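Local coordinates for acyl-[acyl-carrier-protein]--UDP-N-acetylglucosamine O-acyltransferase (Helicobacter pylori, PDB 1J2Z) that probably catalyses the first step of lipid A biosynthesis, transferring a (3R)-hydroxyacyl chain from acyl carrier protein to UDP-N-acetylglucosamine, at residues H49-G53 / S78-I82; V63-Q69 / C92-T98; G101-I107 / V119-I125. All coordinates share one frame; numbering follows the deposited sequence.

Interaction 1. Residues H49-G53 / S78-I82; sequences HTFVG and SELII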
loop_
_atom_site.group_PDB
_atom_site.type_symbol
_atom_site.label_atom_id
_atom_site.label_comp_id
_atom_site.label_asym_id
_atom_site.label_seq_id
_atom_site.Cartn_x
_atom_site.Cartn_y
_atom_site.Cartn_z
ATOM N N HIS A 49 7.162 -13.262 21.091
ATOM C CA HIS A 49 6.793 -14.635 21.417
ATOM C C HIS A 49 5.978 -15.156 20.252
ATOM O O HIS A 49 4.746 -15.176 20.289
ATOM C CB HIS A 49 5.979 -14.635 22.713
ATOM C CG HIS A 49 6.569 -13.760 23.773
ATOM N ND1 HIS A 49 7.777 -14.037 24.377
ATOM C CD2 HIS A 49 6.160 -12.573 24.280
ATOM C CE1 HIS A 49 8.088 -13.058 25.206
ATOM N NE2 HIS A 49 7.123 -12.156 25.166
ATOM N N THR A 50 6.695 -15.584 19.220
ATOM C CA THR A 50 6.091 -16.049 17.988
ATOM C C THR A 50 6.317 -17.524 17.676
ATOM O O THR A 50 7.443 -18.024 17.740
ATOM C CB THR A 50 6.635 -15.216 16.815
ATOM O OG1 THR A 50 6.507 -13.820 17.129
ATOM C CG2 THR A 50 5.876 -15.523 15.535
ATOM N N PHE A 51 5.230 -18.209 17.334
ATOM C CA PHE A 51 5.280 -19.619 16.975
ATOM C C PHE A 51 4.873 -19.720 15.508
ATOM O O PHE A 51 3.861 -19.141 15.100
ATOM C CB PHE A 51 4.295 -20.436 17.821
ATOM C CG PHE A 51 4.228 -21.890 17.432
ATOM C CD1 PHE A 51 5.154 -22.804 17.929
ATOM C CD2 PHE A 51 3.265 -22.338 16.532
ATOM C CE1 PHE A 51 5.123 -24.141 17.532
ATOM C CE2 PHE A 51 3.226 -23.677 16.126
ATOM C CZ PHE A 51 4.158 -24.578 16.630
ATOM N N VAL A 52 5.666 -20.445 14.723
ATOM C CA VAL A 52 5.398 -20.641 13.300
ATOM C C VAL A 52 5.237 -22.147 13.051
ATOM O O VAL A 52 6.192 -22.918 13.200
ATOM C CB VAL A 52 6.554 -20.086 12.438
ATOM C CG1 VAL A 52 6.285 -20.354 10.965
ATOM C CG2 VAL A 52 6.695 -18.580 12.662
ATOM N N GLY A 53 4.018 -22.543 12.679
ATOM C CA GLY A 53 3.686 -23.941 12.445
ATOM C C GLY A 53 4.366 -24.680 11.305
ATOM O O GLY A 53 4.923 -24.073 10.390
ATOM N N SER A 78 2.488 -10.716 25.164
ATOM C CA SER A 78 1.540 -11.274 24.199
ATOM C C SER A 78 2.225 -12.202 23.207
ATOM O O SER A 78 3.449 -12.260 23.151
ATOM C CB SER A 78 0.824 -10.150 23.448
ATOM O OG SER A 78 -0.135 -9.515 24.280
ATOM N N GLU A 79 1.433 -12.909 22.405
ATOM C CA GLU A 79 1.986 -13.853 21.445
ATOM C C GLU A 79 1.442 -13.714 20.034
ATOM O O GLU A 79 0.406 -13.090 19.803
ATOM C CB GLU A 79 1.703 -15.288 21.899
ATOM C CG GLU A 79 1.933 -15.572 23.371
ATOM C CD GLU A 79 1.457 -16.963 23.756
ATOM O OE1 GLU A 79 2.173 -17.944 23.471
ATOM O OE2 GLU A 79 0.353 -17.076 24.320
ATOM N N LEU A 80 2.155 -14.329 19.096
ATOM C CA LEU A 80 1.754 -14.369 17.694
ATOM C C LEU A 80 1.851 -15.858 17.396
ATOM O O LEU A 80 2.926 -16.447 17.519
ATOM C CB LEU A 80 2.738 -13.602 16.809
ATOM C CG LEU A 80 2.217 -13.126 15.443
ATOM C CD1 LEU A 80 3.398 -12.851 14.516
ATOM C CD2 LEU A 80 1.296 -14.156 14.822
ATOM N N ILE A 81 0.736 -16.472 17.023
ATOM C CA ILE A 81 0.725 -17.903 16.744
ATOM C C ILE A 81 0.265 -18.175 15.313
ATOM O O ILE A 81 -0.857 -17.845 14.936
ATOM C CB ILE A 81 -0.198 -18.634 17.748
ATOM C CG1 ILE A 81 0.248 -18.301 19.177
ATOM C CG2 ILE A 81 -0.153 -20.144 17.507
ATOM C CD1 ILE A 81 -0.744 -18.698 20.251
ATOM N N ILE A 82 1.150 -18.779 14.524
ATOM C CA ILE A 82 0.862 -19.084 13.124
ATOM C C ILE A 82 0.790 -20.594 12.912
ATOM O O ILE A 82 1.627 -21.346 13.422
ATOM C CB ILE A 82 1.946 -18.466 12.203
ATOM C CG1 ILE A 82 1.888 -16.936 12.310
ATOM C CG2 ILE A 82 1.728 -18.889 10.759
ATOM C CD1 ILE A 82 3.072 -16.217 11.675
HETATM O O HOH W 1 5.225 -11.137 21.346
HETATM O O HOH W 2 4.051 -17.883 20.959
#
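H49 sets the edge of its imidazole against the backbone of S78: CD2 lies 3.0 Å from S78 O, near the ring plane. One water accepts from H49 N and donates to S78 O, and a second donates to H49 O and E79 OE1, as suits an outer surface. H49 O takes L80 N at 3.0 Å. T50 turns to the buried face, where its CG2 runs alongside L80, 3.8 Å from L80 CD1; its hydroxyl is satisfied by Q47 O, so a small polar residue can sit among hydrophobic neighbours. Parallel strands in matched register, 3° apart, are what successive coils of a left-handed beta-helix provide, and this pair belongs to one of the three walls of the LpxA prism. F51 faces outward with CG anti to the backbone N (chi1 176°), which brings ring atom CD2 4.2 Å from I81 CG2 and 3.7 Å from I82 O. Its amide gives to L80 O and its carbonyl takes I82 N. V52 returns to the interior beside I82, both branched residues suited to strand and core. G53 N reaches I82 O at 2.8 Å from above the carbonyl plane, a bent bond (137°) where the strand ends.

Interaction 2. Residues V63-Q69 / C92-T98; sequences VLGTQPQ and CMINPGT. With SOG (octyl 1-thio-beta-D-glucopyranoside), chain B; SO4 (sulfate ion), chain C.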
loop_
_atom_site.group_PDB
_atom_site.type_symbol
_atom_site.label_atom_id
_atom_site.label_comp_id
_atom_site.label_asym_id
_atom_site.label_seq_id
_atom_site.Cartn_x
_atom_site.Cartn_y
_atom_site.Cartn_z
ATOM N N VAL A 63 7.936 -9.141 8.289
ATOM C CA VAL A 63 8.247 -8.852 9.681
ATOM C C VAL A 63 7.137 -9.412 10.552
ATOM O O VAL A 63 5.983 -8.994 10.441
ATOM C CB VAL A 63 8.369 -7.334 9.926
ATOM C CG1 VAL A 63 8.616 -7.050 11.399
ATOM C CG2 VAL A 63 9.510 -6.776 9.090
ATOM N N LEU A 64 7.487 -10.357 11.416
ATOM C CA LEU A 64 6.495 -10.974 12.288
ATOM C C LEU A 64 6.907 -10.912 13.748
ATOM O O LEU A 64 8.038 -11.244 14.104
ATOM C CB LEU A 64 6.287 -12.442 11.909
ATOM C CG LEU A 64 6.022 -12.845 10.457
ATOM C CD1 LEU A 64 5.647 -14.316 10.435
ATOM C CD2 LEU A 64 4.908 -12.010 9.852
ATOM N N GLY A 65 5.991 -10.468 14.595
ATOM C CA GLY A 65 6.297 -10.430 16.006
ATOM C C GLY A 65 6.724 -9.122 16.626
ATOM O O GLY A 65 6.874 -9.075 17.839
ATOM N N THR A 66 6.948 -8.073 15.836
ATOM C CA THR A 66 7.330 -6.800 16.434
ATOM C C THR A 66 6.103 -6.294 17.183
ATOM O O THR A 66 4.983 -6.717 16.900
ATOM C CB THR A 66 7.764 -5.746 15.380
ATOM O OG1 THR A 66 6.750 -5.617 14.378
ATOM C CG2 THR A 66 9.082 -6.150 14.734
ATOM N N GLN A 67 6.312 -5.390 18.131
ATOM C CA GLN A 67 5.216 -4.867 18.940
ATOM C C GLN A 67 4.090 -4.196 18.164
ATOM O O GLN A 67 4.313 -3.580 17.119
ATOM C CB GLN A 67 5.762 -3.897 19.993
ATOM C CG GLN A 67 6.663 -2.812 19.441
ATOM C CD GLN A 67 7.323 -1.991 20.537
ATOM O OE1 GLN A 67 6.670 -1.199 21.215
ATOM N NE2 GLN A 67 8.623 -2.186 20.720
ATOM N N PRO A 68 2.852 -4.319 18.664
ATOM C CA PRO A 68 1.731 -3.688 17.965
ATOM C C PRO A 68 1.941 -2.181 17.833
ATOM O O PRO A 68 2.675 -1.575 18.618
ATOM C CB PRO A 68 0.520 -4.053 18.832
ATOM C CG PRO A 68 1.110 -4.376 20.172
ATOM C CD PRO A 68 2.384 -5.089 19.827
ATOM N N GLN A 69 1.312 -1.589 16.824
ATOM C CA GLN A 69 1.434 -0.157 16.588
ATOM C C GLN A 69 0.563 0.610 17.574
ATOM O O GLN A 69 0.851 1.757 17.913
ATOM C CB GLN A 69 1.034 0.164 15.146
ATOM C CG GLN A 69 1.875 -0.594 14.127
ATOM C CD GLN A 69 1.612 -0.164 12.700
ATOM O OE1 GLN A 69 0.527 -0.377 12.158
ATOM N NE2 GLN A 69 2.610 0.446 12.083
ATOM N N CYS A 92 5.096 -8.457 4.466
ATOM C CA CYS A 92 3.963 -8.587 5.378
ATOM C C CYS A 92 4.426 -8.154 6.759
ATOM O O CYS A 92 5.604 -8.274 7.090
ATOM C CB CYS A 92 3.465 -10.029 5.448
ATOM S SG CYS A 92 2.439 -10.503 4.062
ATOM N N MET A 93 3.502 -7.641 7.562
ATOM C CA MET A 93 3.842 -7.193 8.906
ATOM C C MET A 93 2.722 -7.677 9.811
ATOM O O MET A 93 1.566 -7.299 9.633
ATOM C CB MET A 93 3.946 -5.669 8.932
ATOM C CG MET A 93 4.766 -5.103 10.086
ATOM S SD MET A 93 3.809 -4.870 11.574
ATOM C CE MET A 93 3.205 -3.186 11.340
ATOM N N ILE A 94 3.069 -8.529 10.769
ATOM C CA ILE A 94 2.087 -9.107 11.676
ATOM C C ILE A 94 2.514 -8.924 13.127
ATOM O O ILE A 94 3.614 -9.314 13.513
ATOM C CB ILE A 94 1.913 -10.611 11.387
ATOM C CG1 ILE A 94 1.531 -10.811 9.917
ATOM C CG2 ILE A 94 0.837 -11.200 12.290
ATOM C CD1 ILE A 94 1.406 -12.262 9.509
ATOM N N ASN A 95 1.632 -8.335 13.927
ATOM C CA ASN A 95 1.923 -8.089 15.332
ATOM C C ASN A 95 1.187 -9.045 16.257
ATOM O O ASN A 95 0.161 -9.616 15.883
ATOM C CB ASN A 95 1.523 -6.657 15.700
ATOM C CG ASN A 95 2.192 -5.627 14.820
ATOM O OD1 ASN A 95 3.419 -5.582 14.720
ATOM N ND2 ASN A 95 1.390 -4.792 14.174
ATOM N N PRO A 96 1.717 -9.242 17.474
ATOM C CA PRO A 96 1.102 -10.125 18.467
ATOM C C PRO A 96 -0.029 -9.356 19.147
ATOM O O PRO A 96 -0.232 -8.170 18.863
ATOM C CB PRO A 96 2.262 -10.449 19.411
ATOM C CG PRO A 96 3.103 -9.213 19.342
ATOM C CD PRO A 96 3.090 -8.881 17.873
ATOM N N GLY A 97 -0.759 -10.021 20.038
ATOM C CA GLY A 97 -1.882 -9.378 20.702
ATOM C C GLY A 97 -1.539 -8.405 21.811
ATOM O O GLY A 97 -0.388 -8.010 21.956
ATOM N N THR A 98 -2.556 -8.010 22.577
ATOM C CA THR A 98 -2.396 -7.082 23.696
ATOM C C THR A 98 -3.200 -7.576 24.898
ATOM O O THR A 98 -4.073 -8.442 24.773
ATOM C CB THR A 98 -2.914 -5.662 23.358
ATOM O OG1 THR A 98 -4.306 -5.728 23.037
ATOM C CG2 THR A 98 -2.151 -5.066 22.186
HETATM C C1 SOG B . -5.369 0.200 14.737
HETATM C C2 SOG B . -4.492 -0.542 15.776
HETATM C C3 SOG B . -3.035 -0.565 15.293
HETATM C C4 SOG B . -2.994 -1.288 13.943
HETATM C C5 SOG B . -3.885 -0.522 12.932
HETATM C C6 SOG B . -3.893 -1.221 11.579
HETATM C "C1'" SOG B . -7.444 1.406 14.790
HETATM C "C2'" SOG B . -8.628 0.996 13.936
HETATM C "C3'" SOG B . -9.790 1.956 14.115
HETATM C "C4'" SOG B . -10.984 1.549 13.264
HETATM C "C5'" SOG B . -12.147 2.515 13.450
HETATM C "C6'" SOG B . -13.281 2.187 12.501
HETATM C "C7'" SOG B . -14.441 3.139 12.672
HETATM C "C8'" SOG B . -15.554 2.789 11.713
HETATM S S1 SOG B . -6.741 0.214 15.161
HETATM O O2 SOG B . -4.574 0.108 17.038
HETATM O O3 SOG B . -2.228 -1.250 16.229
HETATM O O4 SOG B . -1.661 -1.343 13.466
HETATM O O5 SOG B . -5.246 -0.462 13.446
HETATM O O6 SOG B . -2.773 -0.810 10.817
HETATM S S SO4 C . 10.074 -5.273 19.366
HETATM O O1 SO4 C . 10.960 -6.115 18.563
HETATM O O2 SO4 C . 9.596 -6.028 20.513
HETATM O O3 SO4 C . 10.784 -4.093 19.836
HETATM O O4 SO4 C . 8.929 -4.832 18.571
#
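Beyond the strand 63-64, T66-P68 wrap round the side chain of N95, whose CB lies 3.7 Å from both T66 O and P68 CA. G65 makes this departure possible: its positive phi (99°) would jam a side chain against the preceding carbonyl, so glycine fits the corner. P68 then lays its ring near T98, with CG 3.9 Å from T98 CG2, while P96 CD packs against T66 O; two rigid prolines suit extended chains that must hold their course without strand pairing. Before the corner, V63 and L64 pair in parallel with M93 and I94 on neighbouring coils of the left-handed beta-helix, joined by nearly straight backbone bonds such as V63 N to C92 O (173°). L64 and I94 point the same way into the prism, L64 CD2 3.5 Å from I94 CD1. On the other face M93, bent at chi2 (-86°) and again at chi3, swings its flexible thioether forward until CE rests 3.7 Å from Q69 CD. Q69, a substrate-binding residue, places OE1 2.7 Å from O4 of the bound octyl thioglucoside; Q69 OE1 itself accepts a hydrogen bond from N133 ND2 of a second subunit. Q67 holds a sulfate, probably from the crystallisation liquor, its backbone N 2.7 Å from sulfate O4 and its NE2 bonded to sulfate O3; T66 OG1 bonds to E90 of the second subunit, so this face lies against the trimer interface.

Interaction 3. Residues G101-I107 / V119-I125; sequences GIKKTLI and VAHDCVI. With SOG (octyl 1-thio-beta-D-glucopyranoside), chain B.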
loop_
_atom_site.group_PDB
_atom_site.type_symbol
_atom_site.label_atom_id
_atom_site.label_comp_id
_atom_site.label_asym_id
_atom_site.label_seq_id
_atom_site.Cartn_x
_atom_site.Cartn_y
_atom_site.Cartn_z
ATOM N N GLY A 101 -6.816 -6.940 24.558
ATOM C CA GLY A 101 -7.472 -7.771 23.564
ATOM C C GLY A 101 -7.561 -9.211 24.037
ATOM O O GLY A 101 -8.181 -9.490 25.059
ATOM N N ILE A 102 -6.944 -10.128 23.300
ATOM C CA ILE A 102 -6.961 -11.535 23.676
ATOM C C ILE A 102 -5.543 -12.043 23.924
ATOM O O ILE A 102 -5.292 -13.248 23.904
ATOM C CB ILE A 102 -7.624 -12.411 22.585
ATOM C CG1 ILE A 102 -6.924 -12.192 21.239
ATOM C CG2 ILE A 102 -9.111 -12.092 22.491
ATOM C CD1 ILE A 102 -7.494 -13.047 20.110
ATOM N N LYS A 103 -4.627 -11.104 24.149
ATOM C CA LYS A 103 -3.225 -11.409 24.425
ATOM C C LYS A 103 -2.540 -12.200 23.320
ATOM O O LYS A 103 -1.509 -12.830 23.553
ATOM C CB LYS A 103 -3.098 -12.171 25.750
ATOM C CG LYS A 103 -3.666 -11.417 26.957
ATOM C CD LYS A 103 -3.498 -12.196 28.263
ATOM C CE LYS A 103 -2.030 -12.366 28.635
ATOM N NZ LYS A 103 -1.842 -13.141 29.897
ATOM N N LYS A 104 -3.099 -12.165 22.114
ATOM C CA LYS A 104 -2.496 -12.894 21.007
ATOM C C LYS A 104 -3.117 -12.575 19.652
ATOM O O LYS A 104 -4.222 -12.041 19.561
ATOM C CB LYS A 104 -2.619 -14.404 21.253
ATOM C CG LYS A 104 -4.053 -14.918 21.124
ATOM C CD LYS A 104 -4.177 -16.407 21.428
ATOM C CE LYS A 104 -4.205 -16.680 22.922
ATOM N NZ LYS A 104 -5.431 -16.107 23.561
ATOM N N THR A 105 -2.366 -12.894 18.606
ATOM C CA THR A 105 -2.812 -12.747 17.231
ATOM C C THR A 105 -2.696 -14.185 16.752
ATOM O O THR A 105 -1.648 -14.814 16.919
ATOM C CB THR A 105 -1.885 -11.835 16.421
ATOM O OG1 THR A 105 -2.047 -10.485 16.874
ATOM C CG2 THR A 105 -2.215 -11.927 14.934
ATOM N N LEU A 106 -3.770 -14.710 16.177
ATOM C CA LEU A 106 -3.789 -16.103 15.757
ATOM C C LEU A 106 -4.090 -16.303 14.278
ATOM O O LEU A 106 -4.979 -15.666 13.723
ATOM C CB LEU A 106 -4.825 -16.850 16.605
ATOM C CG LEU A 106 -4.952 -18.371 16.518
ATOM C CD1 LEU A 106 -3.713 -19.032 17.119
ATOM C CD2 LEU A 106 -6.201 -18.811 17.279
ATOM N N ILE A 107 -3.338 -17.196 13.646
ATOM C CA ILE A 107 -3.530 -17.505 12.240
ATOM C C ILE A 107 -3.534 -19.024 12.117
ATOM O O ILE A 107 -2.662 -19.701 12.666
ATOM C CB ILE A 107 -2.406 -16.896 11.371
ATOM C CG1 ILE A 107 -2.498 -15.363 11.420
ATOM C CG2 ILE A 107 -2.527 -17.389 9.926
ATOM C CD1 ILE A 107 -1.395 -14.649 10.663
ATOM N N VAL A 119 -1.383 -7.537 9.453
ATOM C CA VAL A 119 -2.343 -8.120 10.380
ATOM C C VAL A 119 -2.071 -7.489 11.739
ATOM O O VAL A 119 -1.027 -7.720 12.342
ATOM C CB VAL A 119 -2.190 -9.647 10.470
ATOM C CG1 VAL A 119 -3.181 -10.212 11.497
ATOM C CG2 VAL A 119 -2.441 -10.260 9.108
ATOM N N ALA A 120 -3.008 -6.671 12.207
ATOM C CA ALA A 120 -2.845 -5.980 13.484
ATOM C C ALA A 120 -3.012 -6.875 14.708
ATOM O O ALA A 120 -3.459 -8.023 14.619
ATOM C CB ALA A 120 -3.819 -4.797 13.569
ATOM N N HIS A 121 -2.645 -6.324 15.858
ATOM C CA HIS A 121 -2.734 -7.032 17.122
ATOM C C HIS A 121 -4.129 -7.583 17.391
ATOM O O HIS A 121 -5.139 -6.984 17.004
ATOM C CB HIS A 121 -2.354 -6.099 18.273
ATOM C CG HIS A 121 -3.299 -4.952 18.455
ATOM N ND1 HIS A 121 -3.128 -3.737 17.830
ATOM C CD2 HIS A 121 -4.437 -4.845 19.182
ATOM C CE1 HIS A 121 -4.119 -2.930 18.165
ATOM N NE2 HIS A 121 -4.928 -3.578 18.983
ATOM N N ASP A 122 -4.168 -8.731 18.057
ATOM C CA ASP A 122 -5.418 -9.378 18.449
ATOM C C ASP A 122 -6.341 -9.878 17.340
ATOM O O ASP A 122 -7.517 -10.143 17.589
ATOM C CB ASP A 122 -6.195 -8.441 19.376
ATOM C CG ASP A 122 -5.401 -8.061 20.609
ATOM O OD1 ASP A 122 -5.075 -8.959 21.414
ATOM O OD2 ASP A 122 -5.091 -6.866 20.775
ATOM N N CYS A 123 -5.828 -10.006 16.122
ATOM C CA CYS A 123 -6.656 -10.517 15.041
ATOM C C CYS A 123 -6.650 -12.040 15.083
ATOM O O CYS A 123 -5.726 -12.664 15.611
ATOM C CB CYS A 123 -6.143 -10.045 13.679
ATOM S SG CYS A 123 -6.487 -8.294 13.312
ATOM N N VAL A 124 -7.694 -12.633 14.529
ATOM C CA VAL A 124 -7.811 -14.074 14.483
ATOM C C VAL A 124 -8.202 -14.461 13.070
ATOM O O VAL A 124 -9.260 -14.072 12.586
ATOM C CB VAL A 124 -8.892 -14.591 15.462
ATOM C CG1 VAL A 124 -9.100 -16.085 15.264
ATOM C CG2 VAL A 124 -8.472 -14.310 16.897
ATOM N N ILE A 125 -7.331 -15.218 12.414
ATOM C CA ILE A 125 -7.580 -15.682 11.060
ATOM C C ILE A 125 -7.645 -17.201 11.118
ATOM O O ILE A 125 -6.837 -17.832 11.802
ATOM C CB ILE A 125 -6.443 -15.248 10.106
ATOM C CG1 ILE A 125 -6.424 -13.721 9.987
ATOM C CG2 ILE A 125 -6.630 -15.891 8.739
ATOM C CD1 ILE A 125 -5.258 -13.181 9.179
HETATM C C1 SOG B . -5.369 0.200 14.737
HETATM C C2 SOG B . -4.492 -0.542 15.776
HETATM C C3 SOG B . -3.035 -0.565 15.293
HETATM C C4 SOG B . -2.994 -1.288 13.943
HETATM C C5 SOG B . -3.885 -0.522 12.932
HETATM C C6 SOG B . -3.893 -1.221 11.579
HETATM C "C1'" SOG B . -7.444 1.406 14.790
HETATM C "C2'" SOG B . -8.628 0.996 13.936
HETATM C "C3'" SOG B . -9.790 1.956 14.115
HETATM C "C4'" SOG B . -10.984 1.549 13.264
HETATM C "C5'" SOG B . -12.147 2.515 13.450
HETATM C "C6'" SOG B . -13.281 2.187 12.501
HETATM C "C7'" SOG B . -14.441 3.139 12.672
HETATM C "C8'" SOG B . -15.554 2.789 11.713
HETATM S S1 SOG B . -6.741 0.214 15.161
HETATM O O2 SOG B . -4.574 0.108 17.038
HETATM O O3 SOG B . -2.228 -1.250 16.229
HETATM O O4 SOG B . -1.661 -1.343 13.466
HETATM O O5 SOG B . -5.246 -0.462 13.446
HETATM O O6 SOG B . -2.773 -0.810 10.817
#
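The side chains of D122 and I102 run past one another with opposite headings, and the carboxylate ends at the backbone of 101-107. OD1 accepts I102 N at 2.9 Å, met from above the carboxylate plane rather than within it, and G101 CA lies 3.4 Å from the same oxygen; a side chain on G101 directed this way would collide with the carboxylate, hence glycine. OD2 is held by T98 OG1, which leaves the acid tethered at both oxygens. The end of I102 meets V124 at about a right angle, CD1 3.6 Å from V124 CG2. T105 sets OG1 beside the bend of 119-125 and CG2 against V119 (4.0 Å from V119 CG1), with OG1 anti to its carbonyl carbon (chi1 -71°). That hydroxyl takes a weak bond from D122 N, but its main partner is N95 O: a threonine here serves the polar corner and the hydrophobic interior together. The corner is a type II turn from A120 to C123, joining two walls of the left-handed beta-helix built from hexapeptide repeats. Beyond it L106 and I107 pair in parallel with V124 and I125, L106 O accepting I125 N at 2.7 Å. I107 and I125 lie side by side in the interior, while L106 and V124 face outward. At the turn, H121 ND1 makes a weak bond (120°) to O3 of the bound octyl thioglucoside, 3.1 Å off, and its ring meets that of H140 edge to face; it probably binds substrate.

Overall arrangement
Interactions 1 and 3 share one wall of the prism, because strands 79-82 and 104-107 are neighbours: I81 N lies 2.9 Å from T105 O and I81 O 2.9 Å from I107 N. Interaction 2 occupies the adjoining wall, about 10 Å from interaction 1 and 9 Å from interaction 3, centre to centre. At the corner between these walls N95 O meets T105 OG1 at 2.6 Å and T98 OG1 meets D122 OD2 at 2.7 Å, linking 92-98 to both segments of interaction 3. Interactions 2 and 3 touch the same octyl thioglucoside through Q69, A120 and H121, whereas S78 of interaction 1 stands about 12 Å from it, side chain to ligand.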